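Local coordinates for protein peroxiredoxin 5 (Alvinella pompejana, PDB 2XHF) that probably reduces hydrogen peroxide and organic hydroperoxides as a thiol-dependent antioxidant enzyme of the peroxiredoxin family, at residues A92-G95 and K96-D99; I62-Y65 and L66-Y69; I36-V39 and F40-R43. One frame throughout, in Å; residues are numbered along the deposited sequence.

Contact 1 (A92-G95 and K96-D99); sequences AAWG and KTVD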
ATOM      1  N   ALA A  92      -3.412   6.482  -4.397  1.00 11.43           N
ATOM      2  CA  ALA A  92      -3.476   7.280  -5.613  1.00 11.59           C
ATOM      3  C   ALA A  92      -2.956   6.498  -6.818  1.00 11.26           C
ATOM      4  O   ALA A  92      -3.519   6.580  -7.902  1.00 13.97           O
ATOM      5  CB  ALA A  92      -2.699   8.586  -5.439  1.00 12.79           C
ATOM      6  N   ALA A  93      -1.864   5.750  -6.632  1.00 12.21           N
ATOM      7  CA  ALA A  93      -1.271   4.993  -7.733  1.00 12.19           C
ATOM      8  C   ALA A  93      -2.278   3.947  -8.175  1.00 11.60           C
ATOM      9  O   ALA A  93      -2.497   3.731  -9.347  1.00 12.76           O
ATOM     10  CB  ALA A  93       0.023   4.340  -7.310  1.00 13.67           C
ATOM     11  N   TRP A  94      -2.879   3.283  -7.201  1.00 13.27           N
ATOM     12  CA  TRP A  94      -3.893   2.283  -7.501  1.00 11.98           C
ATOM     13  C   TRP A  94      -5.087   2.876  -8.260  1.00 12.11           C
ATOM     14  O   TRP A  94      -5.558   2.331  -9.265  1.00 12.96           O
ATOM     15  CB  TRP A  94      -4.368   1.616  -6.217  1.00 13.03           C
ATOM     16  CG  TRP A  94      -5.462   0.620  -6.435  1.00 12.83           C
ATOM     17  CD1 TRP A  94      -5.363  -0.566  -7.079  1.00 14.01           C
ATOM     18  CD2 TRP A  94      -6.816   0.749  -6.033  1.00 13.08           C
ATOM     19  NE1 TRP A  94      -6.573  -1.223  -7.072  1.00 12.26           N
ATOM     20  CE2 TRP A  94      -7.492  -0.411  -6.459  1.00 13.95           C
ATOM     21  CE3 TRP A  94      -7.532   1.731  -5.346  1.00 13.97           C
ATOM     22  CZ2 TRP A  94      -8.833  -0.622  -6.210  1.00 15.65           C
ATOM     23  CZ3 TRP A  94      -8.873   1.526  -5.115  1.00 15.59           C
ATOM     24  CH2 TRP A  94      -9.511   0.344  -5.533  1.00 17.23           C
ATOM     25  N   GLY A  95      -5.582   4.011  -7.782  1.00 13.00           N
ATOM     26  CA  GLY A  95      -6.720   4.681  -8.391  1.00 14.51           C
ATOM     27  C   GLY A  95      -6.458   4.959  -9.857  1.00 14.52           C
ATOM     28  O   GLY A  95      -7.352   4.789 -10.682  1.00 16.83           O
ATOM     29  N   LYS A  96      -5.239   5.388 -10.206  1.00 14.51           N
ATOM     30  CA  LYS A  96      -4.922   5.670 -11.610  1.00 16.70           C
ATOM     31  C   LYS A  96      -5.004   4.420 -12.482  1.00 16.96           C
ATOM     32  O   LYS A  96      -5.336   4.505 -13.653  1.00 19.90           O
ATOM     33  CB  LYS A  96      -3.559   6.344 -11.754  1.00 19.79           C
ATOM     34  CG  LYS A  96      -3.545   7.730 -11.182  1.00 22.93           C
ATOM     35  CD  LYS A  96      -2.183   8.375 -11.336  1.00 32.68           C
ATOM     36  CE  LYS A  96      -2.166   9.779 -10.753  1.00 41.90           C
ATOM     37  NZ  LYS A  96      -2.457   9.790  -9.294  1.00 36.06           N
ATOM     38  N   THR A  97      -4.736   3.251 -11.909  1.00 15.24           N
ATOM     39  CA  THR A  97      -4.796   2.013 -12.680  1.00 16.60           C
ATOM     40  C   THR A  97      -6.222   1.517 -12.906  1.00 17.36           C
ATOM     41  O   THR A  97      -6.514   0.883 -13.930  1.00 23.22           O
ATOM     42  CB  THR A  97      -3.981   0.862 -12.023  1.00 19.12           C
ATOM     43  OG1 THR A  97      -4.711   0.302 -10.915  1.00 19.89           O
ATOM     44  CG2 THR A  97      -2.590   1.350 -11.604  1.00 22.72           C
ATOM     45  N   VAL A  98      -7.113   1.795 -11.957  1.00 14.68           N
ATOM     46  CA  VAL A  98      -8.482   1.314 -12.062  1.00 15.23           C
ATOM     47  C   VAL A  98      -9.455   2.392 -12.565  1.00 14.71           C
ATOM     48  O   VAL A  98     -10.561   2.066 -12.973  1.00 15.85           O
ATOM     49  CB  VAL A  98      -9.016   0.743 -10.732  1.00 15.42           C
ATOM     50  CG1 VAL A  98      -8.193  -0.470 -10.303  1.00 19.56           C
ATOM     51  CG2 VAL A  98      -8.993   1.774  -9.626  1.00 14.93           C
ATOM     52  N   ASP A  99      -9.043   3.662 -12.551  1.00 14.23           N
ATOM     53  CA  ASP A  99      -9.927   4.785 -12.874  1.00 14.36           C
ATOM     54  C   ASP A  99      -9.103   5.872 -13.575  1.00 14.40           C
ATOM     55  O   ASP A  99      -8.838   6.936 -13.019  1.00 14.57           O
ATOM     56  CB  ASP A  99     -10.557   5.303 -11.570  1.00 14.24           C
ATOM     57  CG  ASP A  99     -11.382   6.568 -11.741  1.00 15.06           C
ATOM     58  OD1 ASP A  99     -11.934   6.838 -12.836  1.00 16.77           O
ATOM     59  OD2 ASP A  99     -11.495   7.276 -10.721  1.00 17.61           O
TER
HETATM   60  O   HOH W   1      -5.297   8.636  -8.118  1.00 21.70           O
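Ala92 O receives the amide of Lys96 at 3.1 Å (N-H...O 155°), a regular i to i+4 helical bond. The lysine chain runs past this carbonyl, and its bend at chi4 (62°) brings NZ to within 4.0 Å of Ala92 CB; a water donates to Ala92 O and accepts weakly from NZ. Ala93 O takes a weak bond from Thr97 N and has Thr97 CG2 beside it at 3.3 Å. Trp94 takes part through its carbonyl and its ring. The carbonyl O accepts Thr97 OG1 at 2.7 Å, in the carbonyl plane on a lone pair, and also Val98 N, so two donors grip one oxygen, with a weak third from Thr97 N. Val98 CG2 lies over one face of the indole, 4.1 Å from the six-membered ring centroid of Trp94 and 9° off the normal, a CH-pi contact, while CG1 meets NE1 at 3.7 Å. With an alanine here, Val98 CG2 would probably lose its aromatic face and a gap would open toward Ile62 and Phe54 of the same chain. Gly95 O accepts weakly from both Val98 N and Asp99 N as the helix ends. These are the last two turns of helix 88-98, the helix of a beta-alpha-beta crossover in the thioredoxin-like fold.

Contact 2 (I62-Y65 and L66-Y69); sequences IPEY and LSLY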
ATOM      1  N   ILE A  62     -15.659  -1.262  -9.126  1.00 16.62           N
ATOM      2  CA  ILE A  62     -15.312  -0.001  -9.744  1.00 15.81           C
ATOM      3  C   ILE A  62     -15.742   0.097 -11.219  1.00 15.31           C
ATOM      4  O   ILE A  62     -16.308   1.100 -11.626  1.00 16.98           O
ATOM      5  CB  ILE A  62     -13.840   0.328  -9.491  1.00 18.00           C
ATOM      6  CG1 ILE A  62     -13.714   0.841  -8.041  1.00 18.59           C
ATOM      7  CG2 ILE A  62     -13.345   1.379 -10.480  1.00 17.85           C
ATOM      8  CD1 ILE A  62     -12.297   0.955  -7.540  1.00 19.36           C
ATOM      9  N   PRO A  63     -15.532  -0.959 -12.021  1.00 17.29           N
ATOM     10  CA  PRO A  63     -15.947  -0.846 -13.423  1.00 19.58           C
ATOM     11  C   PRO A  63     -17.432  -0.505 -13.587  1.00 18.38           C
ATOM     12  O   PRO A  63     -17.767   0.297 -14.467  1.00 17.80           O
ATOM     13  CB  PRO A  63     -15.630  -2.237 -13.994  1.00 22.50           C
ATOM     14  CG  PRO A  63     -14.540  -2.722 -13.154  1.00 21.91           C
ATOM     15  CD  PRO A  63     -14.820  -2.225 -11.774  1.00 19.70           C
ATOM     16  N   GLU A  64     -18.306  -1.058 -12.752  1.00 20.59           N
ATOM     17  CA  GLU A  64     -19.730  -0.748 -12.868  1.00 23.48           C
ATOM     18  C   GLU A  64     -20.055   0.657 -12.385  1.00 18.56           C
ATOM     19  O   GLU A  64     -20.885   1.317 -12.995  1.00 21.21           O
ATOM     20  CB  GLU A  64     -20.608  -1.755 -12.140  1.00 24.69           C
ATOM     21  CG  GLU A  64     -22.085  -1.628 -12.515  1.00 35.06           C
ATOM     22  CD  GLU A  64     -22.832  -2.944 -12.400  1.00 30.18           C
ATOM     23  OE1 GLU A  64     -23.282  -3.259 -11.283  1.00 37.59           O
ATOM     24  OE2 GLU A  64     -22.959  -3.641 -13.431  1.00 44.24           O
ATOM     25  N   TYR A  65     -19.407   1.113 -11.307  1.00 15.65           N
ATOM     26  CA  TYR A  65     -19.549   2.509 -10.893  1.00 16.55           C
ATOM     27  C   TYR A  65     -19.155   3.428 -12.045  1.00 14.31           C
ATOM     28  O   TYR A  65     -19.846   4.397 -12.340  1.00 16.40           O
ATOM     29  CB  TYR A  65     -18.689   2.861  -9.663  1.00 17.12           C
ATOM     30  CG  TYR A  65     -19.199   2.346  -8.335  1.00 16.61           C
ATOM     31  CD1 TYR A  65     -20.317   2.900  -7.722  1.00 20.37           C
ATOM     32  CD2 TYR A  65     -18.520   1.349  -7.665  1.00 17.66           C
ATOM     33  CE1 TYR A  65     -20.764   2.437  -6.485  1.00 17.54           C
ATOM     34  CE2 TYR A  65     -18.962   0.864  -6.448  1.00 19.85           C
ATOM     35  CZ  TYR A  65     -20.073   1.424  -5.855  1.00 18.03           C
ATOM     36  OH  TYR A  65     -20.486   0.947  -4.636  1.00 21.15           O
ATOM     37  N   LEU A  66     -18.032   3.145 -12.692  1.00 14.85           N
ATOM     38  CA  LEU A  66     -17.570   4.016 -13.757  1.00 14.82           C
ATOM     39  C   LEU A  66     -18.558   4.026 -14.914  1.00 16.54           C
ATOM     40  O   LEU A  66     -18.856   5.085 -15.504  1.00 17.73           O
ATOM     41  CB  LEU A  66     -16.186   3.583 -14.236  1.00 16.41           C
ATOM     42  CG  LEU A  66     -15.072   3.808 -13.209  1.00 16.01           C
ATOM     43  CD1 LEU A  66     -13.766   3.226 -13.710  1.00 18.11           C
ATOM     44  CD2 LEU A  66     -14.890   5.300 -12.888  1.00 18.32           C
ATOM     45  N   SER A  67     -19.098   2.856 -15.223  1.00 16.81           N
ATOM     46  CA  SER A  67     -20.028   2.744 -16.352  1.00 19.44           C
ATOM     47  C   SER A  67     -21.319   3.528 -16.081  1.00 18.85           C
ATOM     48  O   SER A  67     -21.951   4.021 -17.015  1.00 21.96           O
ATOM     49  CB  SER A  67     -20.335   1.281 -16.668  1.00 24.99           C
ATOM     50  OG  SER A  67     -21.237   0.722 -15.728  1.00 30.49           O
ATOM     51  N   LEU A  68     -21.680   3.655 -14.804  1.00 17.27           N
ATOM     52  CA  LEU A  68     -22.905   4.339 -14.405  1.00 17.92           C
ATOM     53  C   LEU A  68     -22.711   5.800 -14.034  1.00 15.91           C
ATOM     54  O   LEU A  68     -23.639   6.441 -13.560  1.00 16.55           O
ATOM     55  CB  LEU A  68     -23.559   3.583 -13.247  1.00 17.99           C
ATOM     56  CG  LEU A  68     -24.101   2.212 -13.637  1.00 17.03           C
ATOM     57  CD1 LEU A  68     -24.544   1.463 -12.401  1.00 21.02           C
ATOM     58  CD2 LEU A  68     -25.250   2.364 -14.626  1.00 21.06           C
ATOM     59  N   TYR A  69     -21.512   6.327 -14.250  1.00 16.82           N
ATOM     60  CA  TYR A  69     -21.210   7.693 -13.838  1.00 17.21           C
ATOM     61  C   TYR A  69     -22.245   8.727 -14.301  1.00 16.10           C
ATOM     62  O   TYR A  69     -22.714   9.526 -13.508  1.00 17.07           O
ATOM     63  CB  TYR A  69     -19.825   8.092 -14.328  1.00 18.21           C
ATOM     64  CG  TYR A  69     -19.454   9.516 -13.982  1.00 15.52           C
ATOM     65  CD1 TYR A  69     -19.015   9.852 -12.713  1.00 17.78           C
ATOM     66  CD2 TYR A  69     -19.572  10.519 -14.917  1.00 17.14           C
ATOM     67  CE1 TYR A  69     -18.706  11.160 -12.391  1.00 16.51           C
ATOM     68  CE2 TYR A  69     -19.260  11.832 -14.613  1.00 19.72           C
ATOM     69  CZ  TYR A  69     -18.819  12.144 -13.363  1.00 16.90           C
ATOM     70  OH  TYR A  69     -18.511  13.450 -13.093  1.00 20.29           O
TER
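Ile62 O and Leu66 N, 2.9 Å apart, form a nearly straight i to i+4 bond (165° at the hydrogen), and Ser67 N repeats the pattern on Pro63 O at 3.0 Å. The turn then changes: Leu68 N binds Glu64 O at 3.1 Å and adds a weak bond to Tyr65 O, and the backbone departs from helical torsions at Leu68. Glu64 O also accepts Ser67 OG at 2.8 Å, and both donors arrive from the same face of the carbonyl plane. The serine hydroxyl reaches back because chi1 (76°) sets OG between its own backbone N and carbonyl carbon. Helix 62-67 thus ends where Leu68 occupies the N-cap position of helix 69-74, two short helices in direct succession within the thioredoxin-like fold. Along one flank Ile62 and Leu66 lie side by side, CG2 against CD1 at 3.7 Å, and Ile62 goes on to pack against helix 88-98. Another flank pairs Glu64 CG with Leu68 CD1 at 4.0 Å, the two chains pointing the same way; the glutamate's OE1 is hydrogen-bonded to Leu157 N, at the start of helix 156-165, and Leu68 packs on Leu160 of that helix. The Tyr65 ring turns to the sheet, where it stacks with Phe48.

Contact 3 (I36-V39 and F40-R43); sequences IHDV and FRGR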
ATOM      1  N   ILE A  36     -13.238  14.522   5.846  1.00 13.03           N
ATOM      2  CA  ILE A  36     -14.065  13.867   4.833  1.00 13.07           C
ATOM      3  C   ILE A  36     -15.364  14.642   4.590  1.00 12.40           C
ATOM      4  O   ILE A  36     -15.937  14.570   3.500  1.00 12.64           O
ATOM      5  CB  ILE A  36     -14.319  12.392   5.186  1.00 13.20           C
ATOM      6  CG1 ILE A  36     -14.891  11.655   3.965  1.00 13.67           C
ATOM      7  CG2 ILE A  36     -15.181  12.217   6.419  1.00 14.61           C
ATOM      8  CD1 ILE A  36     -14.967  10.148   4.148  1.00 15.18           C
ATOM      9  N   HIS A  37     -15.838  15.378   5.594  1.00 12.64           N
ATOM     10  CA  HIS A  37     -17.010  16.234   5.387  1.00 11.84           C
ATOM     11  C   HIS A  37     -16.865  17.206   4.218  1.00 12.15           C
ATOM     12  O   HIS A  37     -17.868  17.637   3.645  1.00 13.39           O
ATOM     13  CB  HIS A  37     -17.342  16.993   6.656  1.00 14.07           C
ATOM     14  CG  HIS A  37     -18.108  16.182   7.645  1.00 16.91           C
ATOM     15  ND1 HIS A  37     -18.887  16.749   8.626  1.00 18.41           N
ATOM     16  CD2 HIS A  37     -18.243  14.841   7.786  1.00 16.47           C
ATOM     17  CE1 HIS A  37     -19.447  15.798   9.347  1.00 16.97           C
ATOM     18  NE2 HIS A  37     -19.079  14.630   8.854  1.00 17.64           N
ATOM     19  N   ASP A  38     -15.631  17.579   3.868  1.00 11.91           N
ATOM     20  CA  ASP A  38     -15.444  18.468   2.724  1.00 13.20           C
ATOM     21  C   ASP A  38     -15.959  17.841   1.444  1.00 14.05           C
ATOM     22  O   ASP A  38     -16.367  18.539   0.529  1.00 14.93           O
ATOM     23  CB  ASP A  38     -13.970  18.819   2.499  1.00 14.23           C
ATOM     24  CG  ASP A  38     -13.385  19.713   3.576  1.00 14.49           C
ATOM     25  OD1 ASP A  38     -14.120  20.231   4.446  1.00 17.79           O
ATOM     26  OD2 ASP A  38     -12.156  19.926   3.509  1.00 15.90           O
ATOM     27  N   VAL A  39     -15.906  16.516   1.354  1.00 12.47           N
ATOM     28  CA  VAL A  39     -16.227  15.856   0.099  1.00 12.64           C
ATOM     29  C   VAL A  39     -17.730  15.937  -0.189  1.00 14.19           C
ATOM     30  O   VAL A  39     -18.132  16.102  -1.339  1.00 14.86           O
ATOM     31  CB  VAL A  39     -15.749  14.375   0.133  1.00 12.33           C
ATOM     32  CG1 VAL A  39     -16.130  13.656  -1.151  1.00 12.79           C
ATOM     33  CG2 VAL A  39     -14.244  14.325   0.366  1.00 14.45           C
ATOM     34  N   PHE A  40     -18.554  15.839   0.853  1.00 13.00           N
ATOM     35  CA  PHE A  40     -20.006  15.741   0.665  1.00 13.35           C
ATOM     36  C   PHE A  40     -20.779  16.941   1.232  1.00 12.91           C
ATOM     37  O   PHE A  40     -21.988  16.949   1.208  1.00 15.96           O
ATOM     38  CB  PHE A  40     -20.550  14.428   1.248  1.00 14.54           C
ATOM     39  CG  PHE A  40     -19.872  13.210   0.714  1.00 12.73           C
ATOM     40  CD1 PHE A  40     -20.217  12.702  -0.536  1.00 13.69           C
ATOM     41  CD2 PHE A  40     -18.918  12.554   1.468  1.00 13.97           C
ATOM     42  CE1 PHE A  40     -19.597  11.570  -1.044  1.00 13.53           C
ATOM     43  CE2 PHE A  40     -18.276  11.424   0.957  1.00 13.17           C
ATOM     44  CZ  PHE A  40     -18.635  10.936  -0.298  1.00 13.99           C
ATOM     45  N   ARG A  41     -20.079  17.958   1.714  1.00 13.63           N
ATOM     46  CA  ARG A  41     -20.773  19.135   2.241  1.00 13.25           C
ATOM     47  C   ARG A  41     -21.626  19.765   1.150  1.00 14.03           C
ATOM     48  O   ARG A  41     -21.133  20.067   0.064  1.00 15.60           O
ATOM     49  CB  ARG A  41     -19.763  20.159   2.732  1.00 16.19           C
ATOM     50  CG  ARG A  41     -20.399  21.378   3.380  1.00 20.55           C
ATOM     51  CD  ARG A  41     -19.403  22.286   4.074  1.00 25.32           C
ATOM     52  NE  ARG A  41     -18.752  21.616   5.195  1.00 37.91           N
ATOM     53  CZ  ARG A  41     -17.464  21.288   5.221  1.00 34.15           C
ATOM     54  NH1 ARG A  41     -16.682  21.597   4.197  1.00 35.95           N
ATOM     55  NH2 ARG A  41     -16.951  20.668   6.280  1.00 38.16           N
ATOM     56  N   GLY A  42     -22.902  19.976   1.456  1.00 15.52           N
ATOM     57  CA  GLY A  42     -23.802  20.686   0.569  1.00 17.96           C
ATOM     58  C   GLY A  42     -24.133  19.957  -0.725  1.00 18.47           C
ATOM     59  O   GLY A  42     -24.626  20.583  -1.681  1.00 20.58           O
ATOM     60  N   ARG A  43     -23.861  18.657  -0.783  1.00 15.59           N
ATOM     61  CA  ARG A  43     -24.163  17.909  -1.995  1.00 19.96           C
ATOM     62  C   ARG A  43     -24.462  16.439  -1.705  1.00 16.13           C
ATOM     63  O   ARG A  43     -24.280  15.961  -0.587  1.00 16.78           O
ATOM     64  CB  ARG A  43     -23.003  18.032  -2.981  1.00 25.77           C
ATOM     65  CG  ARG A  43     -21.784  17.340  -2.484  1.00 18.63           C
ATOM     66  CD  ARG A  43     -20.548  17.438  -3.386  1.00 26.20           C
ATOM     67  NE  ARG A  43     -20.665  18.359  -4.508  1.00 46.27           N
ATOM     68  CZ  ARG A  43     -19.855  19.391  -4.718  1.00 40.70           C
ATOM     69  NH1 ARG A  43     -18.876  19.665  -3.867  1.00 50.58           N
ATOM     70  NH2 ARG A  43     -20.035  20.163  -5.776  1.00 47.63           N
TER
HETATM   71  O   HOH W   2     -18.698  19.536  -1.091  1.00 21.79           O
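Arg41 CB packs against His37 O at 3.3 Å, beside the weak bond that Arg41 N makes to the same carbonyl. From there CG stands opposite the backbone N (chi1 -176°), and a bend at chi3 folds the chain back over the preceding turn. The guanidinium carbon CZ comes to rest with His37 O over its face. At the tip, NH1 binds Asp38 OD1 at 2.9 Å with a fairly straight N-H...O angle of 158°, and NH2 adds a weak, longer bond to that oxygen. The salt bridge uses a single carboxylate oxygen: OD1 lies at the edge of the guanidinium, near its plane, but is met on its anti side and out of the carboxylate plane, and the two flat groups are turned 65° apart, so they do not form the coplanar two-oxygen pairing. NH2 also touches His37 CB at 3.7 Å. The arginine thus folds back over a short, weakly bonded helical turn, and Phe40 to Arg43 make a type II beta turn, closed by Arg43 N on Phe40 O, that leads into strand 44-49 of the central sheet of this thioredoxin-like fold. Gly42 supplies the positive phi of that turn and gives its N-H to Asp142 OD1. On the inner side Val39 CG1 sits over the centre of the Phe40 ring, 3.8 Å from its centroid in a CH-pi contact, and both side chains reach strand 79-84, Val39 at Thr79 and Phe40 at Ala81. Arg43 CD lies alongside Val39 O at 3.4 Å, while its NH1 donates to a water within hydrogen-bonding distance of both Asp38 O and Arg41 O.

In chain order the three come as contact 3, contact 2, contact 1, all within one thioredoxin-like fold and around its five-stranded mixed sheet. Contact 3 forms the entry to strand 44-49, in the middle of that sheet. Contact 2 lies on helix 62-67 after this strand, and contact 1 ends helix 88-98, which connects the parallel strands 79-84 and 105-108. Contacts 1 and 2 have centres 14 Å apart and touch: Trp94 CH2 meets Ile62 CD1 at 3.5 Å, and Val98 O meets Leu66 CD1 at 3.5 Å, so the crossover helix is joined directly to helix 62-67. Contact 3 stands apart, its nearest atoms about 10 Å from contact 2 and about 12 Å from contact 1.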